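Local coordinates for protein CT296 (Chlamydia trachomatis, PDB 3QH6) that is of unknown function but structurally resembles Fe(II) 2-oxoglutarate-dependent enzymes, a likeness that hints at, without proving, iron-dependent chemistry, at residues E10-F15 against A81-H86; L26-D31 against K73-D78; D110-L115 against L126-E131. All coordinates share one frame; numbering follows the deposited sequence.

Interaction 1: E10-F15 against A81-H86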
loop_
_atom_site.group_PDB
_atom_site.type_symbol
_atom_site.label_atom_id
_atom_site.label_comp_id
_atom_site.label_asym_id
_atom_site.label_seq_id
_atom_site.Cartn_x
_atom_site.Cartn_y
_atom_site.Cartn_z
ATOM N N GLU A 10 -13.531 1.702 14.728
ATOM C CA GLU A 10 -12.325 1.802 15.558
ATOM C C GLU A 10 -11.056 1.858 14.732
ATOM O O GLU A 10 -10.019 2.368 15.203
ATOM C CB GLU A 10 -12.236 0.627 16.539
ATOM C CG GLU A 10 -13.264 0.651 17.672
ATOM C CD GLU A 10 -13.164 1.890 18.580
ATOM O OE1 GLU A 10 -12.053 2.442 18.758
ATOM O OE2 GLU A 10 -14.207 2.307 19.121
ATOM N N HIS A 11 -11.114 1.311 13.510
ATOM C CA HIS A 11 -10.022 1.485 12.564
ATOM C C HIS A 11 -9.946 2.971 12.161
ATOM O O HIS A 11 -8.864 3.570 12.114
ATOM C CB HIS A 11 -10.217 0.605 11.325
ATOM C CG HIS A 11 -10.264 -0.861 11.627
ATOM N ND1 HIS A 11 -11.087 -1.736 10.946
ATOM C CD2 HIS A 11 -9.588 -1.603 12.535
ATOM C CE1 HIS A 11 -10.927 -2.958 11.431
ATOM N NE2 HIS A 11 -10.011 -2.909 12.388
ATOM N N LYS A 12 -11.097 3.576 11.892
ATOM C CA LYS A 12 -11.114 5.012 11.567
ATOM C C LYS A 12 -10.542 5.826 12.714
ATOM O O LYS A 12 -9.747 6.780 12.517
ATOM C CB LYS A 12 -12.537 5.501 11.227
ATOM C CG LYS A 12 -13.140 4.953 9.909
ATOM C CD LYS A 12 -14.653 5.202 9.885
ATOM C CE LYS A 12 -15.338 4.546 8.696
ATOM N NZ LYS A 12 -15.830 5.580 7.740
ATOM N N ARG A 13 -10.911 5.464 13.940
ATOM C CA ARG A 13 -10.475 6.224 15.106
ATOM C C ARG A 13 -8.998 6.090 15.303
ATOM O O ARG A 13 -8.353 7.051 15.670
ATOM C CB ARG A 13 -11.214 5.745 16.368
ATOM C CG ARG A 13 -12.676 6.123 16.331
ATOM C CD ARG A 13 -13.469 5.561 17.525
ATOM N NE ARG A 13 -14.724 6.292 17.652
ATOM C CZ ARG A 13 -15.755 5.916 18.397
ATOM N NH1 ARG A 13 -15.711 4.777 19.081
ATOM N NH2 ARG A 13 -16.840 6.678 18.444
ATOM N N TYR A 14 -8.446 4.906 15.041
ATOM C CA TYR A 14 -6.999 4.724 15.186
ATOM C C TYR A 14 -6.275 5.624 14.163
ATOM O O TYR A 14 -5.312 6.313 14.501
ATOM C CB TYR A 14 -6.608 3.252 14.984
ATOM C CG TYR A 14 -5.180 2.953 15.412
ATOM C CD1 TYR A 14 -4.900 2.572 16.716
ATOM C CD2 TYR A 14 -4.111 3.103 14.526
ATOM C CE1 TYR A 14 -3.618 2.311 17.124
ATOM C CE2 TYR A 14 -2.800 2.846 14.938
ATOM C CZ TYR A 14 -2.570 2.447 16.239
ATOM O OH TYR A 14 -1.290 2.190 16.682
ATOM N N PHE A 15 -6.762 5.626 12.920
ATOM C CA PHE A 15 -6.126 6.422 11.860
ATOM C C PHE A 15 -6.240 7.928 12.179
ATOM O O PHE A 15 -5.291 8.732 11.965
ATOM C CB PHE A 15 -6.773 6.077 10.522
ATOM C CG PHE A 15 -6.197 6.850 9.373
ATOM C CD1 PHE A 15 -6.802 7.996 8.941
ATOM C CD2 PHE A 15 -5.025 6.436 8.767
ATOM C CE1 PHE A 15 -6.249 8.726 7.878
ATOM C CE2 PHE A 15 -4.465 7.162 7.709
ATOM C CZ PHE A 15 -5.072 8.302 7.281
ATOM N N ALA A 81 -8.805 4.025 1.322
ATOM C CA ALA A 81 -8.042 5.266 1.565
ATOM C C ALA A 81 -8.967 6.484 1.613
ATOM O O ALA A 81 -8.815 7.365 2.470
ATOM C CB ALA A 81 -6.997 5.451 0.462
ATOM N N ALA A 82 -9.948 6.538 0.716
ATOM C CA ALA A 82 -10.838 7.690 0.677
ATOM C C ALA A 82 -11.667 7.694 1.944
ATOM O O ALA A 82 -11.927 8.740 2.529
ATOM C CB ALA A 82 -11.754 7.624 -0.565
ATOM N N GLU A 83 -12.098 6.508 2.378
ATOM C CA GLU A 83 -12.920 6.405 3.592
ATOM C C GLU A 83 -12.176 6.881 4.863
ATOM O O GLU A 83 -12.725 7.610 5.687
ATOM C CB GLU A 83 -13.402 4.941 3.780
ATOM C CG GLU A 83 -14.387 4.777 4.905
ATOM C CD GLU A 83 -15.104 3.433 4.865
ATOM O OE1 GLU A 83 -14.773 2.601 3.975
ATOM O OE2 GLU A 83 -15.993 3.217 5.726
ATOM N N LEU A 84 -10.926 6.465 4.999
ATOM C CA LEU A 84 -10.083 6.842 6.133
ATOM C C LEU A 84 -9.796 8.342 6.165
ATOM O O LEU A 84 -9.691 8.926 7.247
ATOM C CB LEU A 84 -8.741 6.104 6.075
ATOM C CG LEU A 84 -8.818 4.632 6.472
ATOM C CD1 LEU A 84 -7.581 3.857 6.009
ATOM C CD2 LEU A 84 -9.051 4.499 8.028
ATOM N N THR A 85 -9.675 8.945 4.975
ATOM C CA THR A 85 -9.295 10.349 4.861
ATOM C C THR A 85 -10.492 11.284 4.679
ATOM O O THR A 85 -10.312 12.502 4.583
ATOM C CB THR A 85 -8.296 10.569 3.729
ATOM O OG1 THR A 85 -8.840 10.129 2.462
ATOM C CG2 THR A 85 -7.038 9.815 4.005
ATOM N N HIS A 86 -11.699 10.728 4.709
ATOM C CA HIS A 86 -12.923 11.513 4.435
ATOM C C HIS A 86 -12.884 12.291 3.129
ATOM O O HIS A 86 -13.319 13.438 3.065
ATOM C CB HIS A 86 -13.238 12.470 5.585
ATOM C CG HIS A 86 -13.659 11.780 6.844
ATOM N ND1 HIS A 86 -14.325 12.429 7.863
ATOM C CD2 HIS A 86 -13.508 10.495 7.252
ATOM C CE1 HIS A 86 -14.561 11.576 8.847
ATOM N NE2 HIS A 86 -14.076 10.396 8.501
#

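Interaction 2: L26-D31 against K73-D78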
loop_
_atom_site.group_PDB
_atom_site.type_symbol
_atom_site.label_atom_id
_atom_site.label_comp_id
_atom_site.label_asym_id
_atom_site.label_seq_id
_atom_site.Cartn_x
_atom_site.Cartn_y
_atom_site.Cartn_z
ATOM N N LEU A 26 -3.990 -7.427 4.426
ATOM C CA LEU A 26 -4.731 -6.428 3.663
ATOM C C LEU A 26 -4.993 -6.916 2.236
ATOM O O LEU A 26 -6.085 -6.741 1.705
ATOM C CB LEU A 26 -3.954 -5.107 3.648
ATOM C CG LEU A 26 -4.610 -3.884 2.991
ATOM C CD1 LEU A 26 -5.946 -3.570 3.643
ATOM C CD2 LEU A 26 -3.687 -2.674 3.085
ATOM N N ALA A 27 -3.979 -7.530 1.630
ATOM C CA ALA A 27 -4.041 -7.988 0.250
ATOM C C ALA A 27 -3.673 -9.475 0.212
ATOM O O ALA A 27 -2.833 -9.901 1.005
ATOM C CB ALA A 27 -3.079 -7.183 -0.598
ATOM N N PRO A 28 -4.300 -10.259 -0.698
ATOM C CA PRO A 28 -4.027 -11.698 -0.788
ATOM C C PRO A 28 -2.552 -11.949 -1.016
ATOM O O PRO A 28 -1.954 -11.348 -1.901
ATOM C CB PRO A 28 -4.828 -12.141 -2.017
ATOM C CG PRO A 28 -5.887 -11.108 -2.198
ATOM C CD PRO A 28 -5.238 -9.821 -1.749
ATOM N N VAL A 29 -1.977 -12.838 -0.224
ATOM C CA VAL A 29 -0.544 -13.091 -0.285
ATOM C C VAL A 29 -0.080 -13.596 -1.651
ATOM O O VAL A 29 1.033 -13.294 -2.072
ATOM C CB VAL A 29 -0.125 -14.077 0.825
ATOM C CG1 VAL A 29 1.243 -14.706 0.513
ATOM C CG2 VAL A 29 -0.133 -13.370 2.175
ATOM N N SER A 30 -0.931 -14.360 -2.348
ATOM C CA SER A 30 -0.583 -14.917 -3.657
ATOM C C SER A 30 -0.531 -13.851 -4.746
ATOM O O SER A 30 0.317 -13.897 -5.631
ATOM C CB SER A 30 -1.575 -16.015 -4.054
ATOM O OG SER A 30 -2.910 -15.598 -3.816
ATOM N N ASP A 31 -1.445 -12.891 -4.684
ATOM C CA ASP A 31 -1.385 -11.738 -5.572
ATOM C C ASP A 31 -0.130 -10.894 -5.331
ATOM O O ASP A 31 0.452 -10.381 -6.282
ATOM C CB ASP A 31 -2.624 -10.857 -5.407
ATOM C CG ASP A 31 -3.880 -11.521 -5.951
ATOM O OD1 ASP A 31 -3.747 -12.452 -6.789
ATOM O OD2 ASP A 31 -4.991 -11.112 -5.544
ATOM N N LYS A 73 -7.538 -2.105 -7.168
ATOM C CA LYS A 73 -8.975 -2.167 -7.441
ATOM C C LYS A 73 -9.677 -3.357 -6.772
ATOM O O LYS A 73 -10.804 -3.234 -6.313
ATOM C CB LYS A 73 -9.204 -2.275 -8.947
ATOM C CG LYS A 73 -8.700 -1.059 -9.747
ATOM C CD LYS A 73 -9.526 0.168 -9.426
ATOM C CE LYS A 73 -9.400 1.216 -10.509
ATOM N NZ LYS A 73 -8.161 2.000 -10.359
ATOM N N ARG A 74 -9.042 -4.513 -6.771
ATOM C CA ARG A 74 -9.719 -5.706 -6.270
ATOM C C ARG A 74 -9.656 -5.777 -4.762
ATOM O O ARG A 74 -10.468 -6.463 -4.143
ATOM C CB ARG A 74 -9.127 -6.978 -6.873
ATOM C CG ARG A 74 -9.261 -7.048 -8.407
ATOM C CD ARG A 74 -8.525 -8.257 -8.964
ATOM N NE ARG A 74 -9.158 -9.503 -8.519
ATOM C CZ ARG A 74 -8.531 -10.660 -8.383
ATOM N NH1 ARG A 74 -7.233 -10.736 -8.607
ATOM N NH2 ARG A 74 -9.215 -11.746 -8.015
ATOM N N VAL A 75 -8.696 -5.084 -4.163
ATOM C CA VAL A 75 -8.657 -5.007 -2.693
ATOM C C VAL A 75 -9.362 -3.721 -2.230
ATOM O O VAL A 75 -9.606 -3.542 -1.050
ATOM C CB VAL A 75 -7.210 -5.118 -2.178
ATOM C CG1 VAL A 75 -7.162 -5.070 -0.664
ATOM C CG2 VAL A 75 -6.610 -6.440 -2.680
ATOM N N ARG A 76 -9.722 -2.857 -3.185
ATOM C CA ARG A 76 -10.435 -1.591 -2.911
ATOM C C ARG A 76 -9.616 -0.615 -2.070
ATOM O O ARG A 76 -10.174 0.172 -1.294
ATOM C CB ARG A 76 -11.803 -1.831 -2.248
ATOM C CG ARG A 76 -12.645 -2.845 -3.000
ATOM C CD ARG A 76 -13.985 -3.058 -2.332
ATOM N NE ARG A 76 -14.860 -1.897 -2.400
ATOM C CZ ARG A 76 -15.071 -1.031 -1.403
ATOM N NH1 ARG A 76 -14.456 -1.172 -0.235
ATOM N NH2 ARG A 76 -15.913 -0.012 -1.578
ATOM N N LEU A 77 -8.299 -0.654 -2.241
ATOM C CA LEU A 77 -7.403 0.271 -1.562
ATOM C C LEU A 77 -7.759 1.732 -1.824
ATOM O O LEU A 77 -7.586 2.564 -0.941
ATOM C CB LEU A 77 -5.948 0.058 -2.010
ATOM C CG LEU A 77 -5.362 -1.310 -1.680
ATOM C CD1 LEU A 77 -3.883 -1.362 -2.031
ATOM C CD2 LEU A 77 -5.580 -1.642 -0.181
ATOM N N ASP A 78 -8.251 2.061 -3.020
ATOM C CA ASP A 78 -8.673 3.442 -3.299
ATOM C C ASP A 78 -9.895 3.852 -2.483
ATOM O O ASP A 78 -9.959 4.979 -1.969
ATOM C CB ASP A 78 -8.928 3.712 -4.798
ATOM C CG ASP A 78 -9.679 2.578 -5.518
ATOM O OD1 ASP A 78 -10.157 1.600 -4.875
ATOM O OD2 ASP A 78 -9.798 2.685 -6.773
#

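Interaction 3: D110-L115 against L126-E131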
loop_
_atom_site.group_PDB
_atom_site.type_symbol
_atom_site.label_atom_id
_atom_site.label_comp_id
_atom_site.label_asym_id
_atom_site.label_seq_id
_atom_site.Cartn_x
_atom_site.Cartn_y
_atom_site.Cartn_z
ATOM N N ASP A 110 -2.884 12.724 -0.649
ATOM C CA ASP A 110 -3.882 12.606 0.416
ATOM C C ASP A 110 -3.572 11.411 1.321
ATOM O O ASP A 110 -3.704 11.491 2.535
ATOM C CB ASP A 110 -5.291 12.441 -0.175
ATOM C CG ASP A 110 -5.719 13.625 -1.006
ATOM O OD1 ASP A 110 -5.062 13.885 -2.034
ATOM O OD2 ASP A 110 -6.721 14.285 -0.639
ATOM N N CYS A 111 -3.168 10.287 0.734
ATOM C CA CYS A 111 -2.952 9.077 1.555
ATOM C C CYS A 111 -2.003 8.141 0.833
ATOM O O CYS A 111 -2.141 7.947 -0.374
ATOM C CB CYS A 111 -4.280 8.338 1.799
ATOM S SG CYS A 111 -4.145 7.017 3.083
ATOM N N SER A 112 -1.041 7.560 1.544
ATOM C CA SER A 112 -0.225 6.506 0.931
ATOM C C SER A 112 -0.583 5.113 1.476
ATOM O O SER A 112 -1.118 4.976 2.586
ATOM C CB SER A 112 1.268 6.801 1.145
ATOM O OG SER A 112 1.642 8.037 0.553
ATOM N N VAL A 113 -0.245 4.068 0.724
ATOM C CA VAL A 113 -0.349 2.726 1.273
ATOM C C VAL A 113 0.944 2.012 0.998
ATOM O O VAL A 113 1.404 1.972 -0.140
ATOM C CB VAL A 113 -1.511 1.931 0.644
ATOM C CG1 VAL A 113 -1.454 0.438 1.101
ATOM C CG2 VAL A 113 -2.827 2.565 1.022
ATOM N N LEU A 114 1.551 1.467 2.039
ATOM C CA LEU A 114 2.747 0.652 1.862
ATOM C C LEU A 114 2.245 -0.775 1.908
ATOM O O LEU A 114 1.664 -1.185 2.890
ATOM C CB LEU A 114 3.758 0.934 2.996
ATOM C CG LEU A 114 5.087 0.160 3.042
ATOM C CD1 LEU A 114 4.874 -1.346 3.192
ATOM C CD2 LEU A 114 5.901 0.445 1.827
ATOM N N LEU A 115 2.442 -1.525 0.838
ATOM C CA LEU A 115 2.003 -2.917 0.824
ATOM C C LEU A 115 3.212 -3.824 0.751
ATOM O O LEU A 115 4.010 -3.710 -0.159
ATOM C CB LEU A 115 1.098 -3.121 -0.378
ATOM C CG LEU A 115 0.455 -4.483 -0.589
ATOM C CD1 LEU A 115 -0.481 -4.895 0.556
ATOM C CD2 LEU A 115 -0.306 -4.378 -1.868
ATOM N N LEU A 126 0.127 -0.675 5.224
ATOM C CA LEU A 126 0.065 0.461 6.136
ATOM C C LEU A 126 -0.536 1.645 5.394
ATOM O O LEU A 126 0.013 2.040 4.361
ATOM C CB LEU A 126 1.498 0.805 6.640
ATOM C CG LEU A 126 1.695 2.049 7.535
ATOM C CD1 LEU A 126 1.016 1.859 8.900
ATOM C CD2 LEU A 126 3.172 2.371 7.739
ATOM N N PHE A 127 -1.672 2.177 5.859
ATOM C CA PHE A 127 -2.184 3.430 5.309
ATOM C C PHE A 127 -1.558 4.547 6.141
ATOM O O PHE A 127 -1.540 4.449 7.359
ATOM C CB PHE A 127 -3.681 3.583 5.472
ATOM C CG PHE A 127 -4.503 2.611 4.636
ATOM C CD1 PHE A 127 -4.707 1.307 5.082
ATOM C CD2 PHE A 127 -5.101 3.036 3.447
ATOM C CE1 PHE A 127 -5.508 0.411 4.351
ATOM C CE2 PHE A 127 -5.902 2.142 2.689
ATOM C CZ PHE A 127 -6.092 0.839 3.131
ATOM N N PHE A 128 -1.108 5.628 5.516
ATOM C CA PHE A 128 -0.558 6.727 6.295
ATOM C C PHE A 128 -0.563 7.994 5.464
ATOM O O PHE A 128 -0.687 7.938 4.248
ATOM C CB PHE A 128 0.898 6.421 6.728
ATOM C CG PHE A 128 1.897 6.316 5.563
ATOM C CD1 PHE A 128 2.714 7.394 5.226
ATOM C CD2 PHE A 128 2.025 5.130 4.837
ATOM C CE1 PHE A 128 3.624 7.298 4.178
ATOM C CE2 PHE A 128 2.923 5.021 3.780
ATOM C CZ PHE A 128 3.728 6.109 3.447
ATOM N N SER A 129 -0.387 9.151 6.099
ATOM C CA SER A 129 -0.178 10.336 5.294
ATOM C C SER A 129 1.088 11.032 5.731
ATOM O O SER A 129 1.562 10.824 6.821
ATOM C CB SER A 129 -1.403 11.265 5.307
ATOM O OG SER A 129 -1.413 12.123 6.406
ATOM N N GLY A 130 1.645 11.844 4.856
ATOM C CA GLY A 130 2.916 12.502 5.164
ATOM C C GLY A 130 4.110 11.559 5.119
ATOM O O GLY A 130 4.135 10.610 4.354
ATOM N N GLU A 131 5.117 11.826 5.935
ATOM C CA GLU A 131 6.343 10.995 5.964
ATOM C C GLU A 131 6.048 9.574 6.470
ATOM O O GLU A 131 5.177 9.378 7.314
ATOM C CB GLU A 131 7.391 11.659 6.874
ATOM C CG GLU A 131 7.674 13.128 6.446
ATOM C CD GLU A 131 9.148 13.433 6.312
ATOM O OE1 GLU A 131 9.963 12.686 6.897
ATOM O OE2 GLU A 131 9.489 14.426 5.624
HETATM O O HOH W 1 1.959 9.952 2.423
#

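Interaction 1: E10-F15 against A81-H86
With CG of F15 trans to the backbone N (chi1 180°), the ring of F15 is carried out from helix 9-18 onto L84 of helix 77-85, where CD1 of L84 is extended (chi2 163°) and CD2 is left on the side of F15. CB of L84 sits over one face of the F15 ring, displaced toward the rim and 4.1 Å from the centroid, a CH-pi contact. Beside it, L84 CD2 packs on F15 CB at 3.7 Å, and T85 CG2 approaches the ring obliquely from the next position, 4.1 Å from F15 CE1. This is plain helix-helix packing: the two short segments cross at -66°, their axes 10.1 Å apart, and H86 directly afterwards has the positive phi of a Schellman motif. At the more exposed side K12 meets E83 nearly at a right angle: K12 NZ donates to E83 OE2 at 3.1 Å, on the anti lone pair of that oxygen. T85 OG1 is tied back to A81 O at 2.8 Å. The F15 side chain also touches I21 of strand 20-23. The partly exposed K12-E83 salt bridge probably adds less than the buried F15-L84 packing, which probably sets how the helices sit.

Interaction 2: L26-D31 against K73-D78
The Schellman motif that ends helix 66-75 brings V75, just before its C-prime residue R76, against L26 and P28 of the loop that leads into helix 29-42, with P28 as that helix's N-cap residue. V75 fills the joint, and its two methyls have separate tasks. One, CG1, stands trans to the backbone N (chi1 -179°) and is directed at the backbone of L26, 3.1 Å from L26 O, a tight approach. The other, CG2, rests against P28 CD at 3.8 Å and lies 4.2 Å from A27 CB; the side chains of P28 and V75 run past one another in opposite directions. After the turn, L77 begins the next helix and sends CD2 to L26 CD2 at 3.9 Å, while L77 also packs on L148 and F150 of strand 145-151. A27 is also backbone hydrogen-bonded to G123. At the outer margin D31 and R74 form a long salt bridge, a matter of charges only: D31 OD2 is 3.8 Å from R74 NH1 and well out of the guanidinium plane, the carboxylate turned 55° against it, and no N-H of R74 points at the oxygen.

Interaction 3: D110-L115 against L126-E131
S112 and F128 face each other as a hydrogen-bonded antiparallel pair, as do L114 and L126, with V113 and F127 the non-hydrogen-bonded pair between them, and the two strand segments run at 161° to one another. Four backbone hydrogen bonds link these segments of the hairpin; S112 N to F128 O, at 2.8 Å, is almost straight (166° at the hydrogen), and L114 and L126 exchange another two. V113 CA and F127 CA each come close to a carbonyl oxygen, the former 3.2 Å from L126 O. The side chains of V113 and F127 lie alongside and point the same way, V113 CG2 3.4 Å from F127 CD2, while C111 SG meets the edge of the F127 ring near its plane, 5.5 Å from the centroid. On the other face F128 takes a chi1 of 65°, which folds the ring over S112: S112 CB stands above one ring face, 3.8 Å from the centroid. A water bridges S112 OG and G130 O, and S112 OG is also hydrogen-bonded to R149 NH1. D110 and C111 form a classic beta bulge facing F150. In the five-stranded antiparallel sheet, consistent with the cupin clan, strand 145-151 flanks 111-116 and strand 20-23 flanks 125-128, while helix 77-85 covers F127 through L80, A81 and L84.

How the interactions relate
From the N terminus, helix 9-18 meets helix 77-85 in interaction 1, closing a long loop. Nested inside that loop is interaction 2, where the segment 26-31 meets the junction of helices 66-75 and 77-85. Interaction 3 follows in series as the short hairpin loop of strands 111-116 and 125-128, and no loops cross. Interactions 1 and 2 share helix 77-85 but sit about 17 Å apart, centre to centre. F127 connects all three: L84 CD1 of interaction 1 packs on F127 CG at 3.6 Å, and L26 CD2 of interaction 2 on F127 CE1 at 3.8 Å. Helix 77-85, with F15 of helix 9-18 and the loop at L26, thus packs against the sheet at F127.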